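Local coordinates for xyloglucan-specific endo-beta-1,4-glucanase BoGH9A (Bacteroides ovatus, PDB 6DHT), which hydrolyses internal beta-1,4-glucosidic linkages in the backbone of xyloglucan, releasing xyloglucan oligosaccharides, at residues Y116-A121 against P496-S501; G170-Y175 against V249-C254. All blocks are in the same frame, centred on the assembly; numbering follows the deposited sequence.

Contact 1: Y116-A121 against P496-S501; sequences YYQRTA and PHHRLS. With MG (magnesium ion), chain X; EDO (1,2-ethanediol), chain F.
At the active-site end of the family 9 catalytic domain, Gln-118, just past helix 105-117, meets His-498, the N-cap residue of helix 499-503. Their bond is well defined: His-498 NE2 donates to Gln-118 OE1 over 2.8 Å with an N-H...O angle of 158°. The oxygen sits at the ring edge, nearly in the imidazole plane, whereas the amide is turned 33° from that plane. The histidine faces Gln-118 because its CG lies anti to the backbone N (chi1 -173°). Its other nitrogen, ND1, is 3.0 Å from Ser-501 OG, a hydrogen bond of undecided direction; with a partner at each ring nitrogen, rotation of the ring is restricted. Leu-500 CB lies 3.7 Å above one face of the ring of His-498, offset toward the rim. The same leucine reaches across with CD1, which comes 3.4 Å from Tyr-117 O; that carbonyl also accepts a bond from Arg-134. An alanine in place of His-498 would probably deprive Gln-118 OE1 and Ser-501 OG of their shared partner and uncover part of the Leu-500 side chain. Ser-501 O binds magnesium at 2.1 Å, alongside Asp-504, Ile-506 and three waters. Arg-499 grips both oxygens of a 1,2-ethanediol, probably from the crystallisation liquor, NH1 to O2 at 2.9 Å and NH2 to O1 at 2.8 Å, and O2 also lies at the His-497 ring edge. With His-497, a predicted active-site residue, bonded to the predicted proton donor Glu-548, the arrangement is consistent with a loop and helix start lining the catalytic cleft of a family 9 glycoside hydrolase.

Contact 2: G170-Y175 against V249-C254; sequences GDYNKY and VKPVDC
Tyr-172, its CG anti to the carbonyl carbon (chi1 -68°), points its ring end-on into the 249-254 turn, and three residues of that turn receive it from different directions. Its hydroxyl donates to Val-249 O at 2.7 Å; the carbonyl oxygen lies near the ring plane, beyond the edge, and the C=O...OH angle is 152°, so the bond departs only moderately from the C=O direction. Pro-251 runs across the tyrosine at about a right angle, placing CD 3.4 Å from Tyr-172 OH and CG 3.9 Å from Tyr-172 CE1. Cys-254 meets the other long side of the ring: SG is 3.7 Å from Tyr-172 CD2 and 4.6 Å from the ring centroid, 57° off the normal, an oblique sulfur-aromatic contact. Pro-251 CG and Cys-254 SG both lie on the same side of the ring plane, while Arg-499, Leu-500 and Ser-503 of helix 499-503 also touch the tyrosine. The turn holds its shape through two backbone bonds, from Asp-253 N to Lys-250 O and from Cys-254 N to Pro-251 O. One residue before Tyr-172, Asp-171, the predicted nucleophile, is held through OD2 from its own segment. Asn-173 ND2 reaches Asp-171 OD2 at 2.9 Å along the anti lone pair, whereas Tyr-175 OH approaches the same oxygen, Asp-171 OD2, at 2.7 Å on the syn side and well out of the carboxylate plane. The two donors constrain how the carboxylate can turn. Tyr-172 directly follows the Asp-Ala-Gly-Asp motif of family 9 glycoside hydrolases, which ends here with Gly-170 and Asp-171 and carries a catalytic aspartate.

Overall arrangement
Contact 1 is buried throughout, whereas contact 2 lies nearer the surface, where a buried tyrosine meets partly exposed loop residues. Their chemistry differs accordingly: contact 1 joins a bond between two polar side chains to the packing of a leucine, contact 2 rests on a hydroxyl-to-backbone bond with apolar and sulfur contacts beside it. Their centres are about 8 Å apart, and residues 170-175 and 249-254 fall within the chain loop that contact 1 closes. Helix 499-503 joins them: Arg-499 NH1 lies 2.9 Å from Gly-170 O, a probable hydrogen bond, and Leu-500 CD2 packs 3.6 Å from Pro-251 CG. His-497 and Asp-171, both predicted active-site residues, lie on segments of contact 1 and contact 2 respectively.

Contact 1: Y116-A121 against P496-S501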
ATOM      1  N   TYR A 116       7.926   7.740  -6.867  1.00 12.99           N
ATOM      2  CA  TYR A 116       8.770   8.697  -7.566  1.00 13.63           C
ATOM      3  C   TYR A 116       7.928   9.623  -8.461  1.00 14.93           C
ATOM      4  O   TYR A 116       8.086  10.838  -8.435  1.00 15.53           O
ATOM      5  CB  TYR A 116       9.883   7.984  -8.348  1.00 15.82           C
ATOM      6  CG  TYR A 116      10.524   8.886  -9.384  1.00 15.96           C
ATOM      7  CD1 TYR A 116      11.499   9.812  -9.032  1.00 18.13           C
ATOM      8  CD2 TYR A 116      10.142   8.811 -10.713  1.00 16.79           C
ATOM      9  CE1 TYR A 116      12.060  10.647  -9.985  1.00 16.83           C
ATOM     10  CE2 TYR A 116      10.708   9.636 -11.667  1.00 19.82           C
ATOM     11  CZ  TYR A 116      11.672  10.545 -11.294  1.00 19.57           C
ATOM     12  OH  TYR A 116      12.246  11.385 -12.231  1.00 24.49           O
ATOM     13  N   TYR A 117       6.985   9.046  -9.213  1.00 14.30           N
ATOM     14  CA  TYR A 117       6.117   9.851 -10.050  1.00 13.68           C
ATOM     15  C   TYR A 117       5.240  10.815  -9.227  1.00 13.85           C
ATOM     16  O   TYR A 117       4.851  11.884  -9.713  1.00 14.49           O
ATOM     17  CB  TYR A 117       5.250   8.962 -10.931  1.00 14.22           C
ATOM     18  CG  TYR A 117       6.023   8.266 -12.020  1.00 15.24           C
ATOM     19  CD1 TYR A 117       6.481   8.974 -13.133  1.00 15.99           C
ATOM     20  CD2 TYR A 117       6.266   6.900 -11.968  1.00 15.14           C
ATOM     21  CE1 TYR A 117       7.155   8.343 -14.147  1.00 15.90           C
ATOM     22  CE2 TYR A 117       6.961   6.272 -12.968  1.00 14.54           C
ATOM     23  CZ  TYR A 117       7.399   7.006 -14.062  1.00 15.93           C
ATOM     24  OH  TYR A 117       8.077   6.339 -15.066  1.00 17.93           O
ATOM     25  N   GLN A 118       4.920  10.457  -7.989  1.00 13.67           N
ATOM     26  CA  GLN A 118       4.123  11.318  -7.122  1.00 12.64           C
ATOM     27  C   GLN A 118       4.908  12.466  -6.455  1.00 13.46           C
ATOM     28  O   GLN A 118       4.342  13.265  -5.685  1.00 13.98           O
ATOM     29  CB  GLN A 118       3.448  10.504  -6.020  1.00 12.60           C
ATOM     30  CG  GLN A 118       2.423   9.467  -6.473  1.00 12.32           C
ATOM     31  CD  GLN A 118       1.150  10.077  -7.018  1.00 13.34           C
ATOM     32  OE1 GLN A 118       0.961  10.157  -8.232  1.00 14.54           O
ATOM     33  NE2 GLN A 118       0.248  10.460  -6.124  1.00 13.01           N
ATOM     34  N   ARG A 119       6.215  12.538  -6.690  1.00 14.86           N
ATOM     35  CA  ARG A 119       7.031  13.505  -5.960  1.00 14.22           C
ATOM     36  C   ARG A 119       6.724  14.924  -6.380  1.00 16.23           C
ATOM     37  O   ARG A 119       6.557  15.208  -7.561  1.00 17.36           O
ATOM     38  CB  ARG A 119       8.513  13.285  -6.236  1.00 13.28           C
ATOM     39  CG  ARG A 119       9.121  12.062  -5.543  1.00 14.13           C
ATOM     40  CD  ARG A 119      10.611  12.078  -5.720  1.00 16.39           C
ATOM     41  NE  ARG A 119      11.234  10.814  -5.322  1.00 15.25           N
ATOM     42  CZ  ARG A 119      12.537  10.581  -5.420  1.00 18.27           C
ATOM     43  NH1 ARG A 119      13.334  11.544  -5.872  1.00 17.62           N
ATOM     44  NH2 ARG A 119      13.042   9.403  -5.057  1.00 17.42           N
ATOM     45  N   THR A 120       6.699  15.796  -5.377  1.00 16.47           N
ATOM     46  CA  THR A 120       6.537  17.243  -5.561  1.00 15.34           C
ATOM     47  C   THR A 120       7.891  17.931  -5.472  1.00 18.82           C
ATOM     48  O   THR A 120       8.872  17.349  -5.020  1.00 19.75           O
ATOM     49  CB  THR A 120       5.652  17.837  -4.462  1.00 17.19           C
ATOM     50  OG1 THR A 120       6.325  17.826  -3.194  1.00 16.41           O
ATOM     51  CG2 THR A 120       4.325  17.083  -4.391  1.00 15.69           C
ATOM     52  N   ALA A 121       7.925  19.194  -5.888  1.00 20.41           N
ATOM     53  CA  ALA A 121       9.080  20.065  -5.687  1.00 21.54           C
ATOM     54  C   ALA A 121      10.329  19.593  -6.394  1.00 28.53           C
ATOM     55  O   ALA A 121      11.439  19.907  -5.967  1.00 34.11           O
ATOM     56  CB  ALA A 121       9.366  20.254  -4.192  1.00 21.48           C
ATOM     57  N   PRO A 496      -7.239   5.892 -15.142  1.00 13.50           N
ATOM     58  CA  PRO A 496      -7.372   6.096 -13.702  1.00 13.33           C
ATOM     59  C   PRO A 496      -7.804   7.494 -13.303  1.00 13.76           C
ATOM     60  O   PRO A 496      -7.507   8.471 -13.988  1.00 14.04           O
ATOM     61  CB  PRO A 496      -5.948   5.802 -13.173  1.00 13.91           C
ATOM     62  CG  PRO A 496      -5.074   6.104 -14.354  1.00 16.14           C
ATOM     63  CD  PRO A 496      -5.847   5.635 -15.542  1.00 15.08           C
ATOM     64  N   HIS A 497      -8.473   7.577 -12.163  1.00 13.64           N
ATOM     65  CA  HIS A 497      -8.816   8.825 -11.542  1.00 15.02           C
ATOM     66  C   HIS A 497      -7.563   9.332 -10.869  1.00 14.75           C
ATOM     67  O   HIS A 497      -7.313   9.068  -9.685  1.00 14.62           O
ATOM     68  CB  HIS A 497      -9.959   8.602 -10.546  1.00 15.80           C
ATOM     69  CG  HIS A 497     -10.361   9.827  -9.780  1.00 15.34           C
ATOM     70  ND1 HIS A 497      -9.741  10.219  -8.616  1.00 16.31           N
ATOM     71  CD2 HIS A 497     -11.342  10.739 -10.001  1.00 15.96           C
ATOM     72  CE1 HIS A 497     -10.292  11.337  -8.173  1.00 14.82           C
ATOM     73  NE2 HIS A 497     -11.277  11.666  -8.996  1.00 12.76           N
ATOM     74  N   HIS A 498      -6.764  10.052 -11.646  1.00 13.30           N
ATOM     75  CA  HIS A 498      -5.410  10.440 -11.234  1.00 13.66           C
ATOM     76  C   HIS A 498      -5.103  11.724 -11.968  1.00 13.67           C
ATOM     77  O   HIS A 498      -4.917  11.710 -13.185  1.00 15.01           O
ATOM     78  CB  HIS A 498      -4.434   9.339 -11.680  1.00 14.94           C
ATOM     79  CG  HIS A 498      -3.033   9.507 -11.188  1.00 13.75           C
ATOM     80  ND1 HIS A 498      -1.943   8.996 -11.873  1.00 18.36           N
ATOM     81  CD2 HIS A 498      -2.539  10.048 -10.052  1.00 15.71           C
ATOM     82  CE1 HIS A 498      -0.843   9.241 -11.181  1.00 14.39           C
ATOM     83  NE2 HIS A 498      -1.175   9.882 -10.075  1.00 12.51           N
ATOM     84  N   ARG A 499      -5.047  12.830 -11.251  1.00 15.36           N
ATOM     85  CA  ARG A 499      -4.852  14.105 -11.936  1.00 14.71           C
ATOM     86  C   ARG A 499      -3.542  14.138 -12.723  1.00 17.15           C
ATOM     87  O   ARG A 499      -3.494  14.721 -13.804  1.00 17.95           O
ATOM     88  CB  ARG A 499      -4.941  15.287 -10.985  1.00 14.45           C
ATOM     89  CG  ARG A 499      -6.374  15.644 -10.551  1.00 14.73           C
ATOM     90  CD  ARG A 499      -6.370  16.670  -9.442  1.00 14.17           C
ATOM     91  NE  ARG A 499      -7.721  17.090  -9.047  1.00 16.00           N
ATOM     92  CZ  ARG A 499      -8.546  16.360  -8.318  1.00 16.35           C
ATOM     93  NH1 ARG A 499      -8.183  15.139  -7.920  1.00 16.55           N
ATOM     94  NH2 ARG A 499      -9.735  16.832  -7.978  1.00 17.43           N
ATOM     95  N   LEU A 500      -2.482  13.480 -12.242  1.00 15.21           N
ATOM     96  CA  LEU A 500      -1.256  13.471 -13.042  1.00 15.47           C
ATOM     97  C   LEU A 500      -1.419  12.778 -14.392  1.00 15.80           C
ATOM     98  O   LEU A 500      -1.038  13.323 -15.427  1.00 20.47           O
ATOM     99  CB  LEU A 500      -0.110  12.802 -12.285  1.00 16.16           C
ATOM    100  CG  LEU A 500       0.533  13.579 -11.140  1.00 16.59           C
ATOM    101  CD1 LEU A 500       1.611  12.708 -10.462  1.00 16.18           C
ATOM    102  CD2 LEU A 500       1.153  14.883 -11.558  1.00 16.21           C
ATOM    103  N   SER A 501      -1.958  11.568 -14.407  1.00 14.25           N
ATOM    104  CA  SER A 501      -2.138  10.842 -15.665  1.00 15.22           C
ATOM    105  C   SER A 501      -3.168  11.525 -16.573  1.00 17.79           C
ATOM    106  O   SER A 501      -3.097  11.420 -17.809  1.00 18.44           O
ATOM    107  CB  SER A 501      -2.568   9.395 -15.434  1.00 15.85           C
ATOM    108  OG  SER A 501      -1.528   8.654 -14.792  1.00 15.15           O
TER
HETATM  109 MG    MG X 623      -2.293  10.771 -19.611  1.00 17.70          MG
HETATM  110  C1  EDO F 605     -11.783  14.385  -5.635  1.00 16.44           C
HETATM  111  O1  EDO F 605     -11.749  15.293  -6.755  1.00 17.95           O
HETATM  112  C2  EDO F 605     -10.401  14.187  -5.007  1.00 18.18           C
HETATM  113  O2  EDO F 605      -9.550  13.550  -5.963  1.00 17.75           O
HETATM  114  O   HOH W   1      -0.827   9.594 -18.574  1.00 17.25           O
HETATM  115  O   HOH W   2      -3.442  12.151 -20.628  1.00 20.44           O
HETATM  116  O   HOH W   3      -3.563   9.238 -19.586  1.00 22.02           O

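Contact 2: G170-Y175 against V249-C254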
ATOM      1  N   GLY A 170      -5.064  10.790  -6.220  1.00 13.88           N
ATOM      2  CA  GLY A 170      -5.528  11.450  -7.419  1.00 14.99           C
ATOM      3  C   GLY A 170      -5.547  12.959  -7.298  1.00 13.48           C
ATOM      4  O   GLY A 170      -5.731  13.643  -8.328  1.00 15.32           O
ATOM      5  N   ASP A 171      -5.392  13.475  -6.081  1.00 13.20           N
ATOM      6  CA  ASP A 171      -5.281  14.915  -5.771  1.00 14.71           C
ATOM      7  C   ASP A 171      -3.833  15.301  -5.454  1.00 16.75           C
ATOM      8  O   ASP A 171      -2.941  14.429  -5.353  1.00 16.50           O
ATOM      9  CB  ASP A 171      -6.194  15.304  -4.602  1.00 13.35           C
ATOM     10  CG  ASP A 171      -5.780  14.694  -3.292  1.00 14.19           C
ATOM     11  OD1 ASP A 171      -5.738  13.432  -3.242  1.00 16.10           O
ATOM     12  OD2 ASP A 171      -5.556  15.476  -2.339  1.00 14.30           O
ATOM     13  N   TYR A 172      -3.593  16.594  -5.233  1.00 14.31           N
ATOM     14  CA  TYR A 172      -2.243  17.139  -5.131  1.00 14.43           C
ATOM     15  C   TYR A 172      -1.866  17.619  -3.724  1.00 14.00           C
ATOM     16  O   TYR A 172      -0.874  18.301  -3.550  1.00 16.63           O
ATOM     17  CB  TYR A 172      -2.102  18.305  -6.120  1.00 15.05           C
ATOM     18  CG  TYR A 172      -2.138  17.968  -7.595  1.00 15.56           C
ATOM     19  CD1 TYR A 172      -1.395  16.910  -8.134  1.00 16.21           C
ATOM     20  CD2 TYR A 172      -2.898  18.739  -8.482  1.00 14.82           C
ATOM     21  CE1 TYR A 172      -1.405  16.649  -9.489  1.00 13.59           C
ATOM     22  CE2 TYR A 172      -2.915  18.481  -9.818  1.00 16.98           C
ATOM     23  CZ  TYR A 172      -2.188  17.425 -10.354  1.00 14.95           C
ATOM     24  OH  TYR A 172      -2.164  17.122 -11.695  1.00 17.03           O
ATOM     25  N   ASN A 173      -2.644  17.226  -2.722  1.00 16.02           N
ATOM     26  CA  ASN A 173      -2.377  17.596  -1.347  1.00 16.45           C
ATOM     27  C   ASN A 173      -1.509  16.567  -0.622  1.00 15.20           C
ATOM     28  O   ASN A 173      -1.322  15.470  -1.151  1.00 14.38           O
ATOM     29  CB  ASN A 173      -3.721  17.830  -0.664  1.00 15.15           C
ATOM     30  CG  ASN A 173      -4.551  18.851  -1.426  1.00 16.46           C
ATOM     31  OD1 ASN A 173      -4.171  20.023  -1.465  1.00 19.14           O
ATOM     32  ND2 ASN A 173      -5.594  18.399  -2.104  1.00 19.09           N
ATOM     33  N   LYS A 174      -0.951  16.924   0.521  1.00 13.82           N
ATOM     34  CA  LYS A 174       0.025  16.076   1.222  1.00 13.41           C
ATOM     35  C   LYS A 174      -0.461  15.905   2.642  1.00 14.91           C
ATOM     36  O   LYS A 174      -0.686  16.897   3.334  1.00 17.37           O
ATOM     37  CB  LYS A 174       1.406  16.716   1.194  1.00 15.57           C
ATOM     38  CG  LYS A 174       1.852  17.084  -0.215  1.00 17.32           C
ATOM     39  CD  LYS A 174       3.272  17.560  -0.319  1.00 17.80           C
ATOM     40  CE  LYS A 174       3.534  18.761   0.569  1.00 18.33           C
ATOM     41  NZ  LYS A 174       4.809  19.426   0.225  1.00 16.33           N
ATOM     42  N   TYR A 175      -0.615  14.674   3.107  1.00 14.51           N
ATOM     43  CA  TYR A 175      -1.283  14.385   4.369  1.00 14.47           C
ATOM     44  C   TYR A 175      -0.378  13.570   5.288  1.00 16.44           C
ATOM     45  O   TYR A 175       0.138  12.518   4.879  1.00 14.22           O
ATOM     46  CB  TYR A 175      -2.536  13.570   4.117  1.00 15.40           C
ATOM     47  CG  TYR A 175      -3.526  14.146   3.103  1.00 13.89           C
ATOM     48  CD1 TYR A 175      -3.288  14.043   1.733  1.00 15.42           C
ATOM     49  CD2 TYR A 175      -4.731  14.750   3.499  1.00 16.81           C
ATOM     50  CE1 TYR A 175      -4.191  14.525   0.783  1.00 14.05           C
ATOM     51  CE2 TYR A 175      -5.632  15.243   2.558  1.00 16.13           C
ATOM     52  CZ  TYR A 175      -5.365  15.128   1.205  1.00 15.07           C
ATOM     53  OH  TYR A 175      -6.279  15.604   0.260  1.00 16.49           O
ATOM     54  N   VAL A 249      -5.958  19.431 -13.864  1.00 18.63           N
ATOM     55  CA  VAL A 249      -4.959  20.254 -14.523  1.00 19.61           C
ATOM     56  C   VAL A 249      -3.564  19.808 -14.110  1.00 18.85           C
ATOM     57  O   VAL A 249      -3.406  19.121 -13.099  1.00 18.83           O
ATOM     58  CB  VAL A 249      -5.133  21.732 -14.153  1.00 23.81           C
ATOM     59  CG1 VAL A 249      -6.543  22.203 -14.532  1.00 22.03           C
ATOM     60  CG2 VAL A 249      -4.910  21.982 -12.693  1.00 24.91           C
ATOM     61  N   LYS A 250      -2.561  20.205 -14.882  1.00 18.64           N
ATOM     62  CA  LYS A 250      -1.184  19.861 -14.570  1.00 18.08           C
ATOM     63  C   LYS A 250      -0.720  20.585 -13.311  1.00 21.20           C
ATOM     64  O   LYS A 250      -1.196  21.671 -12.997  1.00 19.03           O
ATOM     65  CB  LYS A 250      -0.264  20.254 -15.722  1.00 18.55           C
ATOM     66  CG  LYS A 250      -0.499  19.577 -17.034  1.00 23.32           C
ATOM     67  CD  LYS A 250       0.294  20.318 -18.131  1.00 32.10           C
ATOM     68  CE  LYS A 250      -0.114  19.913 -19.538  1.00 39.66           C
ATOM     69  NZ  LYS A 250       0.606  18.700 -19.978  1.00 44.33           N
ATOM     70  N   PRO A 251       0.233  20.003 -12.576  1.00 18.71           N
ATOM     71  CA  PRO A 251       0.701  20.725 -11.385  1.00 18.70           C
ATOM     72  C   PRO A 251       1.171  22.173 -11.634  1.00 22.45           C
ATOM     73  O   PRO A 251       0.878  23.061 -10.833  1.00 22.09           O
ATOM     74  CB  PRO A 251       1.859  19.851 -10.894  1.00 20.38           C
ATOM     75  CG  PRO A 251       1.477  18.485 -11.304  1.00 18.64           C
ATOM     76  CD  PRO A 251       0.781  18.640 -12.638  1.00 21.35           C
ATOM     77  N   VAL A 252       1.859  22.420 -12.743  1.00 21.88           N
ATOM     78  CA  VAL A 252       2.348  23.767 -13.024  1.00 23.74           C
ATOM     79  C   VAL A 252       1.227  24.777 -13.264  1.00 24.23           C
ATOM     80  O   VAL A 252       1.455  25.984 -13.171  1.00 31.78           O
ATOM     81  CB  VAL A 252       3.328  23.782 -14.207  1.00 26.62           C
ATOM     82  CG1 VAL A 252       4.600  23.034 -13.838  1.00 30.23           C
ATOM     83  CG2 VAL A 252       2.697  23.208 -15.438  1.00 25.86           C
ATOM     84  N   ASP A 253       0.024  24.291 -13.559  1.00 24.21           N
ATOM     85  CA  ASP A 253      -1.134  25.167 -13.776  1.00 23.26           C
ATOM     86  C   ASP A 253      -2.008  25.371 -12.524  1.00 29.16           C
ATOM     87  O   ASP A 253      -3.038  26.064 -12.571  1.00 25.53           O
ATOM     88  CB  ASP A 253      -1.948  24.623 -14.948  1.00 26.37           C
ATOM     89  CG  ASP A 253      -1.134  24.577 -16.236  1.00 30.23           C
ATOM     90  OD1 ASP A 253      -0.283  25.470 -16.425  1.00 35.67           O
ATOM     91  OD2 ASP A 253      -1.312  23.651 -17.041  1.00 32.04           O
ATOM     92  N   CYS A 254      -1.588  24.793 -11.402  1.00 23.93           N
ATOM     93  CA  CYS A 254      -2.323  24.947 -10.156  1.00 22.30           C
ATOM     94  C   CYS A 254      -2.027  26.303  -9.539  1.00 22.72           C
ATOM     95  O   CYS A 254      -0.875  26.732  -9.500  1.00 24.39           O
ATOM     96  CB  CYS A 254      -1.949  23.832  -9.174  1.00 21.63           C
ATOM     97  SG  CYS A 254      -2.593  22.227  -9.650  1.00 20.62           S
TER